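Malyl-CoA lyase/beta-methylmalyl-CoA lyase (Methylobacterium extorquens, PDB 5UGR) is a magnesium-binding lyase of the HpcH/HpaI aldolase and citrate lyase family, built on a TIM barrel and assembled from six chains. Local coordinates at residues A[85-88]-A[89-93]; A[115-118]-A[119-123]; A[149-152]-A[153-156]. All blocks are in the same frame, centred on the assembly; numbering follows the deposited sequence. Where two conformers were deposited one is given.

All three contacts are local and lie in the outer layer of the TIM barrel. Contacts 1 and 2 sit on neighbouring barrel helices, 85-95 and 110-127, with centres about 10 Å apart. They pack directly: M85 SD is 3.5 Å from I116 CD1. Both also touch the second subunit. Contact 3 runs from helix 148-151 into the loop before strand 158-163. It meets contact 2 through D117 OD2 and S155 OG, 2.7 Å apart, a probable hydrogen bond. Contacts 1 and 3 do not touch. None supplies a ligand of the magnesium site of D45, E140 and D167. The D88 side chain is about 13 Å, and that of I151 about 14 Å, from a bound magnesium ion.

Contact 1: A[85-88]-A[89-93]; sequences MYRD and VVDIV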
loop_
_atom_site.group_PDB
_atom_site.type_symbol
_atom_site.label_atom_id
_atom_site.label_comp_id
_atom_site.label_asym_id
_atom_site.label_seq_id
_atom_site.Cartn_x
_atom_site.Cartn_y
_atom_site.Cartn_z
ATOM N N MET A 85 11.527 18.392 -22.455
ATOM C CA MET A 85 11.933 18.489 -21.062
ATOM C C MET A 85 13.397 18.072 -20.803
ATOM O O MET A 85 14.120 18.736 -20.045
ATOM C CB MET A 85 10.989 17.643 -20.194
ATOM C CG MET A 85 11.225 17.878 -18.736
ATOM S SD MET A 85 11.093 16.393 -17.722
ATOM C CE MET A 85 12.726 15.698 -18.048
ATOM N N TYR A 86 13.817 16.947 -21.379
ATOM C CA TYR A 86 15.158 16.467 -20.992
ATOM C C TYR A 86 16.252 17.474 -21.393
ATOM O O TYR A 86 17.212 17.645 -20.665
ATOM C CB TYR A 86 15.487 15.064 -21.505
ATOM C CG TYR A 86 15.794 14.932 -22.984
ATOM C CD1 TYR A 86 14.779 14.857 -23.928
ATOM C CD2 TYR A 86 17.108 14.849 -23.422
ATOM C CE1 TYR A 86 15.035 14.684 -25.255
ATOM C CE2 TYR A 86 17.380 14.686 -24.764
ATOM C CZ TYR A 86 16.343 14.615 -25.684
ATOM O OH TYR A 86 16.629 14.384 -27.034
ATOM N N ARG A 87 16.057 18.152 -22.511
ATOM C CA ARG A 87 17.009 19.178 -22.893
ATOM C C ARG A 87 16.938 20.457 -22.046
ATOM O O ARG A 87 17.956 21.065 -21.763
ATOM C CB ARG A 87 16.895 19.427 -24.388
ATOM C CG ARG A 87 17.907 18.518 -25.069
ATOM C CD ARG A 87 19.132 19.325 -25.554
ATOM N NE ARG A 87 18.609 19.710 -26.812
ATOM C CZ ARG A 87 18.884 20.790 -27.486
ATOM N NH1 ARG A 87 18.216 20.911 -28.584
ATOM N NH2 ARG A 87 19.797 21.680 -27.080
ATOM N N ASP A 88 15.749 20.790 -21.548
ATOM C CA ASP A 88 15.609 21.864 -20.573
ATOM C C ASP A 88 16.504 21.624 -19.347
ATOM O O ASP A 88 17.246 22.485 -18.920
ATOM C CB ASP A 88 14.174 22.018 -20.095
ATOM C CG ASP A 88 13.171 22.367 -21.179
ATOM O OD1 ASP A 88 13.542 22.884 -22.293
ATOM O OD2 ASP A 88 11.923 22.159 -20.904
ATOM N N VAL A 89 16.378 20.416 -18.792
ATOM C CA VAL A 89 17.098 20.093 -17.569
ATOM C C VAL A 89 18.595 19.977 -17.842
ATOM O O VAL A 89 19.417 20.578 -17.145
ATOM C CB VAL A 89 16.529 18.821 -16.911
ATOM C CG1 VAL A 89 17.298 18.447 -15.650
ATOM C CG2 VAL A 89 15.037 19.031 -16.554
ATOM N N VAL A 90 18.946 19.173 -18.828
ATOM C CA VAL A 90 20.380 18.946 -19.141
ATOM C C VAL A 90 21.065 20.277 -19.492
ATOM O O VAL A 90 22.070 20.636 -18.887
ATOM C CB VAL A 90 20.549 17.925 -20.299
ATOM C CG1 VAL A 90 22.006 17.924 -20.801
ATOM C CG2 VAL A 90 20.175 16.528 -19.817
ATOM N N ASP A 91 20.511 21.013 -20.450
ATOM C CA ASP A 91 21.251 22.196 -20.948
ATOM C C ASP A 91 21.371 23.276 -19.866
ATOM O O ASP A 91 22.426 23.873 -19.676
ATOM C CB ASP A 91 20.623 22.780 -22.192
ATOM C CG ASP A 91 20.743 21.905 -23.391
ATOM O OD1 ASP A 91 21.378 20.838 -23.327
ATOM O OD2 ASP A 91 20.301 22.381 -24.470
ATOM N N ILE A 92 20.288 23.522 -19.140
ATOM C CA ILE A 92 20.299 24.607 -18.161
ATOM C C ILE A 92 21.042 24.219 -16.915
ATOM O O ILE A 92 21.839 25.044 -16.401
ATOM C CB ILE A 92 18.893 25.165 -17.875
ATOM C CG1 ILE A 92 18.258 25.663 -19.159
ATOM C CG2 ILE A 92 18.918 26.228 -16.789
ATOM C CD1 ILE A 92 16.749 25.907 -19.157
ATOM N N VAL A 93 20.822 22.992 -16.385
ATOM C CA VAL A 93 21.523 22.653 -15.175
ATOM C C VAL A 93 23.039 22.555 -15.462
ATOM O O VAL A 93 23.867 23.007 -14.632
ATOM C CB VAL A 93 20.963 21.394 -14.467
ATOM C CG1 VAL A 93 21.745 21.036 -13.223
ATOM C CG2 VAL A 93 19.483 21.593 -14.118
#
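R87 reaches one turn along helix 85-95 to meet D91. Its CB starts away from residues 89-93, and CG lies over one face of the Y86 ring, near its rim. The chain then bends at chi2 (-105°) and again at chi3, which brings it back toward D91. CD passes 3.4 Å from D91 OD2. In the conformer described, one of two, NH2 makes a salt bridge to D91 OD2 at 2.7 Å. It meets the syn lone pair of that oxygen, but the N-H line is bent (134°). The guanidinium and carboxylate planes stand 60° apart, and one N-O pair, NH2 to OD2, makes the bond. D91 N donates to R87 O at 2.9 Å, and the same two residues are thus joined by backbone and side chain. On another side of the helix M85 CE packs loosely on V89 CG2, 4.3 Å away, facing helix 110-127. D88 turns its carboxylate to R56 and N78, while Y86 OH bonds E94 of the second subunit. This helix joins strands 72-76 and 101-104 in a beta-alpha-beta unit. D91 probably offsets some of the positive charge of R87 and the nearby R56, which D88 also pairs with.

Contact 2: A[115-118]-A[119-123]; sequences AIDV and LTTQI
T120 and T121 each bend a side-chain hydroxyl back onto the preceding turn of helix 110-127, a barrel helix in the beta-alpha-beta unit between strands 101-104 and 134-139. T120 OG1 donates to I116 O at 2.8 Å. T121 OG1 does the same to D117 O at 2.7 Å. In both threonines OG1 lies beside the backbone N (chi1 -58° and -56°), which aims it at the carbonyl four residues back. Each carbonyl also accepts the backbone N-H of its threonine, and the two donors come from opposite faces of the carbonyl plane. Two bonds therefore grip each oxygen. T120 OG1 also lies 3.7 Å from I116 CG2. V118 and Q122 run side by side, with V118 CG1 3.5 Å from Q122 NE2.

The next shell fixes the polar ends. R157 forms a salt bridge with D117 OD1 and also bonds T121 OG1. S155 OG hydrogen-bonds D117 OD2. Q122 NE2 donates to L80 O of the second subunit, so its amide belongs to the subunit interface. F3 of a third subunit packs on D117, V118 and T121. D117 OD1 stands 3.2 Å from T121 OG1.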
loop_
_atom_site.group_PDB
_atom_site.type_symbol
_atom_site.label_atom_id
_atom_site.label_comp_id
_atom_site.label_asym_id
_atom_site.label_seq_id
_atom_site.Cartn_x
_atom_site.Cartn_y
_atom_site.Cartn_z
ATOM N N ALA A 115 11.833 10.911 -11.083
ATOM C CA ALA A 115 12.511 10.967 -12.383
ATOM C C ALA A 115 13.360 12.196 -12.543
ATOM O O ALA A 115 14.487 12.095 -13.081
ATOM C CB ALA A 115 11.500 10.827 -13.509
ATOM N N ILE A 116 12.811 13.350 -12.141
ATOM C CA ILE A 116 13.570 14.601 -12.256
ATOM C C ILE A 116 14.712 14.622 -11.250
ATOM O O ILE A 116 15.782 15.189 -11.524
ATOM C CB ILE A 116 12.640 15.824 -12.148
ATOM C CG1 ILE A 116 11.455 15.682 -13.105
ATOM C CG2 ILE A 116 13.406 17.131 -12.425
ATOM C CD1 ILE A 116 11.742 15.301 -14.509
ATOM N N ASP A 117 14.514 14.009 -10.085
ATOM C CA ASP A 117 15.576 13.916 -9.069
ATOM C C ASP A 117 16.777 13.085 -9.628
ATOM O O ASP A 117 17.922 13.526 -9.496
ATOM C CB ASP A 117 14.964 13.317 -7.809
ATOM C CG ASP A 117 15.683 13.643 -6.533
ATOM O OD1 ASP A 117 16.813 14.182 -6.573
ATOM O OD2 ASP A 117 15.124 13.260 -5.461
ATOM N N VAL A 118 16.514 11.957 -10.305
ATOM C CA VAL A 118 17.564 11.159 -10.890
ATOM C C VAL A 118 18.394 12.049 -11.849
ATOM O O VAL A 118 19.627 12.112 -11.727
ATOM C CB VAL A 118 16.994 9.957 -11.629
ATOM C CG1 VAL A 118 18.085 9.253 -12.409
ATOM C CG2 VAL A 118 16.341 8.954 -10.637
ATOM N N LEU A 119 17.717 12.693 -12.798
ATOM C CA LEU A 119 18.416 13.438 -13.856
ATOM C C LEU A 119 19.190 14.590 -13.243
ATOM O O LEU A 119 20.379 14.814 -13.593
ATOM C CB LEU A 119 17.395 13.857 -14.904
ATOM C CG LEU A 119 17.951 14.629 -16.107
ATOM C CD1 LEU A 119 19.026 13.812 -16.845
ATOM C CD2 LEU A 119 16.818 14.975 -17.044
ATOM N N THR A 120 18.526 15.381 -12.405
ATOM C CA THR A 120 19.150 16.530 -11.753
ATOM C C THR A 120 20.362 16.120 -10.935
ATOM O O THR A 120 21.449 16.762 -11.032
ATOM C CB THR A 120 18.141 17.275 -10.865
ATOM O OG1 THR A 120 17.015 17.711 -11.670
ATOM C CG2 THR A 120 18.788 18.480 -10.235
ATOM N N THR A 121 20.225 15.036 -10.180
ATOM C CA THR A 121 21.326 14.577 -9.364
ATOM C C THR A 121 22.560 14.232 -10.217
ATOM O O THR A 121 23.706 14.585 -9.857
ATOM C CB THR A 121 20.928 13.417 -8.432
ATOM O OG1 THR A 121 19.806 13.853 -7.638
ATOM C CG2 THR A 121 22.079 12.998 -7.554
ATOM N N GLN A 122 22.337 13.483 -11.290
ATOM C CA GLN A 122 23.444 13.054 -12.164
ATOM C C GLN A 122 24.165 14.256 -12.737
ATOM O O GLN A 122 25.405 14.275 -12.789
ATOM C CB GLN A 122 22.979 12.136 -13.257
ATOM C CG GLN A 122 22.527 10.786 -12.681
ATOM C CD GLN A 122 22.034 9.838 -13.726
ATOM O OE1 GLN A 122 22.161 10.109 -14.932
ATOM N NE2 GLN A 122 21.408 8.735 -13.287
ATOM N N ILE A 123 23.428 15.268 -13.159
ATOM C CA ILE A 123 24.085 16.462 -13.738
ATOM C C ILE A 123 24.872 17.175 -12.669
ATOM O O ILE A 123 26.030 17.629 -12.897
ATOM C CB ILE A 123 23.067 17.406 -14.395
ATOM C CG1 ILE A 123 22.306 16.699 -15.523
ATOM C CG2 ILE A 123 23.745 18.662 -14.910
ATOM C CD1 ILE A 123 20.950 17.349 -15.793
#

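Contact 3: A[149-152]-A[153-156]; sequences EAIA and TSSK
S154 folds its side chain back onto the I151 carbonyl oxygen. OG donates to I151 O at 2.7 Å, and CB lies 3.2 Å from the same oxygen. Chi1 of 62° sets OG between the backbone N and the carbonyl carbon, a crowded position that turns the hydroxyl back to I151 O. The hydroxyl arrives in the plane of the I151 carbonyl, on a lone pair. S154 N donates to I151 O at 3.1 Å, but from well above that plane and on a bent line (142°). I151 O is thus held by two donors from one residue.

The backbone bond closes a type I beta turn from I151 to S154, and the OG bond adds to it. The turn takes the chain out of helix 148-151 and into the loop before strand 158-163 of the TIM barrel. One residue earlier, T153 N donates to A150 O at 3.3 Å, again from above the carbonyl plane.

Water extends the turn on the T153 side. One molecule donates to E149 O and is hydrogen-bonded to T153 OG1 at 2.8 Å. A second donates to A150 O at 2.7 Å and is also bonded to T153 OG1. The threonine hydroxyl therefore links two successive helix carbonyls through separate waters.

The I151 side chain points away from 153-156 and packs on V137 and I139 of strand 134-139. A152 and T153 rest on Y220 of helix 207-220. In the conformer described, one of two, the E149 carboxylate makes a salt bridge to R212. S154 packs on P110 and V113 at the start of helix 110-127. S155 OG bonds R157 N.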
loop_
_atom_site.group_PDB
_atom_site.type_symbol
_atom_site.label_atom_id
_atom_site.label_comp_id
_atom_site.label_asym_id
_atom_site.label_seq_id
_atom_site.Cartn_x
_atom_site.Cartn_y
_atom_site.Cartn_z
ATOM N N GLU A 149 -0.893 13.933 -1.485
ATOM C CA GLU A 149 -0.242 13.563 -0.252
ATOM C C GLU A 149 0.992 12.712 -0.513
ATOM O O GLU A 149 2.036 12.891 0.120
ATOM C CB GLU A 149 -1.212 12.819 0.670
ATOM C CG GLU A 149 -2.438 13.623 1.060
ATOM C CD GLU A 149 -3.607 13.575 0.076
ATOM O OE1 GLU A 149 -3.610 12.843 -1.046
ATOM O OE2 GLU A 149 -4.561 14.330 0.469
ATOM N N ALA A 150 0.880 11.769 -1.453
ATOM C CA ALA A 150 2.018 10.979 -1.878
ATOM C C ALA A 150 3.093 11.783 -2.584
ATOM O O ALA A 150 4.312 11.565 -2.361
ATOM C CB ALA A 150 1.554 9.793 -2.768
ATOM N N ILE A 151 2.669 12.730 -3.389
ATOM C CA ILE A 151 3.670 13.596 -4.059
ATOM C C ILE A 151 4.472 14.373 -3.031
ATOM O O ILE A 151 5.659 14.631 -3.211
ATOM C CB ILE A 151 2.958 14.526 -5.087
ATOM C CG1 ILE A 151 2.398 13.696 -6.266
ATOM C CG2 ILE A 151 3.886 15.622 -5.585
ATOM C CD1 ILE A 151 1.342 14.415 -7.086
ATOM N N ALA A 152 3.835 14.748 -1.913
ATOM C CA ALA A 152 4.515 15.582 -0.939
ATOM C C ALA A 152 5.760 14.951 -0.300
ATOM O O ALA A 152 6.588 15.689 0.227
ATOM C CB ALA A 152 3.535 15.970 0.179
ATOM N N THR A 153 5.866 13.630 -0.319
ATOM C CA THR A 153 6.986 12.904 0.227
ATOM C C THR A 153 7.907 12.279 -0.821
ATOM O O THR A 153 8.655 11.337 -0.533
ATOM C CB THR A 153 6.571 11.879 1.284
ATOM O OG1 THR A 153 5.748 10.891 0.683
ATOM C CG2 THR A 153 5.863 12.556 2.478
ATOM N N SER A 154 7.886 12.837 -2.031
ATOM C CA SER A 154 8.543 12.164 -3.153
ATOM C C SER A 154 10.005 12.490 -3.391
ATOM O O SER A 154 10.606 11.809 -4.235
ATOM C CB SER A 154 7.764 12.493 -4.424
ATOM O OG SER A 154 7.742 13.870 -4.728
ATOM N N SER A 155 10.562 13.479 -2.691
ATOM C CA SER A 155 11.989 13.813 -2.911
ATOM C C SER A 155 12.496 14.667 -1.770
ATOM O O SER A 155 11.821 15.604 -1.353
ATOM C CB SER A 155 12.172 14.599 -4.194
ATOM O OG SER A 155 13.508 15.074 -4.357
ATOM N N LYS A 156 13.738 14.412 -1.366
ATOM C CA LYS A 156 14.402 15.271 -0.381
ATOM C C LYS A 156 14.630 16.689 -0.892
ATOM O O LYS A 156 14.826 17.621 -0.084
ATOM C CB LYS A 156 15.726 14.632 0.045
ATOM C CG LYS A 156 15.520 13.413 0.935
ATOM C CD LYS A 156 16.861 12.871 1.477
ATOM C CE LYS A 156 17.771 12.251 0.428
ATOM N NZ LYS A 156 17.172 11.056 -0.286
HETATM O O HOH W 1 3.097 10.834 1.632
HETATM O O HOH W 2 5.706 9.321 -1.763
HETATM O O HOH W 3 9.360 15.126 -0.077
#